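Local coordinates for protein flavodoxin (Bacillus cereus, PDB 6GAQ) that binds flavin mononucleotide and probably serves as a low-potential electron donor to a number of redox enzymes, at residues E23-L28 against E126-E131. Residues are numbered along the deposited sequence; the frame is centred on the assembly and turned at random.
Sequences ESIADL and EGLKIE. With CA (calcium ion), chain E.
With chi1 of I25 at -56°, its two branches part: CG2 lies anti to the backbone N and is aimed at L128, while CG1, anti to the carbonyl carbon and extended through chi2, carries CD1 to I130. On the strand, chi1 of L128 (159°) sets CG toward the helix side and chi2 (71°) turns CD2, not CD1, to I25. The methyls CG2 of I25 and CD2 of L128 meet at 3.7 Å, the two side chains crossing at a slant. I25 and I130 instead pass each other in opposite directions: CD1 of I25 sits 3.6 Å from CB of I130 and 3.9 Å from both its CG1 and CG2, lodged at the branch point. The contact is wholly apolar and buried; F95 and S97 of the neighbouring strand 91-98 and C143 of helix 137-152 also touch I25. L128 and I130 turn their CB atoms to the helix, whereas K129 and E131 turn theirs away. At the strand end the carbonyl O of E131 binds a calcium ion at 2.5 Å, a site that A133 and D139 share; OE1 of E131 is hydrogen-bonded to OG1 of T100. Through I25 alone, within these segments, helix 21-35 reaches edge strand 122-131, while A26 packs on strand 11-16, an arrangement that belongs to the flavodoxin fold, with its five-stranded parallel sheet in 2-1-3-4-5 order.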
loop_
_atom_site.group_PDB
_atom_site.type_symbol
_atom_site.label_atom_id
_atom_site.label_comp_id
_atom_site.label_asym_id
_atom_site.label_seq_id
_atom_site.Cartn_x
_atom_site.Cartn_y
_atom_site.Cartn_z
ATOM N N GLU A 23 -5.029 8.288 1.086
ATOM C CA GLU A 23 -6.254 7.952 0.366
ATOM C C GLU A 23 -6.212 8.472 -1.065
ATOM O O GLU A 23 -6.644 7.782 -1.997
ATOM C CB GLU A 23 -7.461 8.520 1.113
ATOM C CG GLU A 23 -8.806 8.164 0.510
ATOM C CD GLU A 23 -9.958 8.816 1.250
ATOM O OE1 GLU A 23 -9.813 9.078 2.463
ATOM O OE2 GLU A 23 -11.007 9.068 0.620
ATOM N N SER A 24 -5.691 9.685 -1.260
ATOM C CA SER A 24 -5.576 10.236 -2.608
ATOM C C SER A 24 -4.606 9.423 -3.454
ATOM O O SER A 24 -4.819 9.247 -4.660
ATOM C CB SER A 24 -5.137 11.698 -2.538
ATOM O OG SER A 24 -5.981 12.439 -1.674
ATOM N N ILE A 25 -3.532 8.920 -2.841
ATOM C CA ILE A 25 -2.613 8.039 -3.556
ATOM C C ILE A 25 -3.316 6.746 -3.943
ATOM O O ILE A 25 -3.140 6.234 -5.057
ATOM C CB ILE A 25 -1.360 7.765 -2.705
ATOM C CG1 ILE A 25 -0.678 9.074 -2.313
ATOM C CG2 ILE A 25 -0.392 6.868 -3.457
ATOM C CD1 ILE A 25 0.368 8.908 -1.240
ATOM N N ALA A 26 -4.123 6.199 -3.031
ATOM C CA ALA A 26 -4.850 4.969 -3.325
ATOM C C ALA A 26 -5.820 5.165 -4.483
ATOM O O ALA A 26 -6.009 4.258 -5.305
ATOM C CB ALA A 26 -5.590 4.488 -2.078
ATOM N N ASP A 27 -6.441 6.344 -4.569
ATOM C CA ASP A 27 -7.369 6.614 -5.663
ATOM C C ASP A 27 -6.646 6.670 -7.002
ATOM O O ASP A 27 -7.149 6.154 -8.008
ATOM C CB ASP A 27 -8.119 7.920 -5.404
ATOM C CG ASP A 27 -9.071 7.823 -4.229
ATOM O OD1 ASP A 27 -9.510 6.698 -3.910
ATOM O OD2 ASP A 27 -9.383 8.871 -3.623
ATOM N N LEU A 28 -5.464 7.291 -7.037
ATOM C CA LEU A 28 -4.713 7.383 -8.283
ATOM C C LEU A 28 -4.267 6.006 -8.762
ATOM O O LEU A 28 -4.353 5.698 -9.956
ATOM C CB LEU A 28 -3.508 8.306 -8.105
ATOM C CG LEU A 28 -3.798 9.799 -7.927
ATOM C CD1 LEU A 28 -2.585 10.516 -7.357
ATOM C CD2 LEU A 28 -4.219 10.428 -9.246
ATOM N N GLU A 126 9.924 -1.876 -5.263
ATOM C CA GLU A 126 10.135 -1.038 -4.093
ATOM C C GLU A 126 8.944 -0.109 -3.882
ATOM O O GLU A 126 8.255 0.283 -4.828
ATOM C CB GLU A 126 11.425 -0.228 -4.246
ATOM C CG GLU A 126 11.822 0.591 -3.024
ATOM C CD GLU A 126 11.937 -0.247 -1.763
ATOM O OE1 GLU A 126 12.459 -1.378 -1.841
ATOM O OE2 GLU A 126 11.504 0.230 -0.693
ATOM N N GLY A 127 8.708 0.241 -2.620
ATOM C CA GLY A 127 7.518 0.991 -2.276
ATOM C C GLY A 127 7.531 2.405 -2.824
ATOM O O GLY A 127 8.579 3.004 -3.071
ATOM N N LEU A 128 6.327 2.941 -3.012
ATOM C CA LEU A 128 6.135 4.315 -3.450
ATOM C C LEU A 128 6.093 5.232 -2.235
ATOM O O LEU A 128 5.300 5.016 -1.312
ATOM C CB LEU A 128 4.844 4.443 -4.262
ATOM C CG LEU A 128 4.206 5.826 -4.394
ATOM C CD1 LEU A 128 5.044 6.727 -5.290
ATOM C CD2 LEU A 128 2.782 5.704 -4.921
ATOM N N LYS A 129 6.950 6.250 -2.235
ATOM C CA LYS A 129 7.063 7.196 -1.130
ATOM C C LYS A 129 6.684 8.582 -1.637
ATOM O O LYS A 129 7.419 9.183 -2.428
ATOM C CB LYS A 129 8.474 7.180 -0.546
ATOM C CG LYS A 129 9.042 5.778 -0.406
ATOM C CD LYS A 129 10.325 5.769 0.394
ATOM C CE LYS A 129 11.400 4.978 -0.329
ATOM N NZ LYS A 129 10.878 3.726 -0.945
ATOM N N ILE A 130 5.536 9.080 -1.188
ATOM C CA ILE A 130 5.032 10.397 -1.558
ATOM C C ILE A 130 5.112 11.290 -0.326
ATOM O O ILE A 130 4.894 10.820 0.796
ATOM C CB ILE A 130 3.585 10.309 -2.092
ATOM C CG1 ILE A 130 3.547 9.561 -3.428
ATOM C CG2 ILE A 130 2.945 11.694 -2.220
ATOM C CD1 ILE A 130 3.986 10.394 -4.626
ATOM N N GLU A 131 5.443 12.566 -0.526
ATOM C CA GLU A 131 5.486 13.511 0.582
ATOM C C GLU A 131 4.175 14.278 0.635
ATOM O O GLU A 131 3.809 14.973 -0.325
ATOM C CB GLU A 131 6.678 14.460 0.461
ATOM C CG GLU A 131 6.561 15.724 1.315
ATOM C CD GLU A 131 7.905 16.382 1.586
ATOM O OE1 GLU A 131 8.079 16.957 2.682
ATOM O OE2 GLU A 131 8.792 16.327 0.713
HETATM CA CA CA E . 3.404 16.158 -2.460
HETATM O O HOH W 1 2.877 18.101 -1.036
#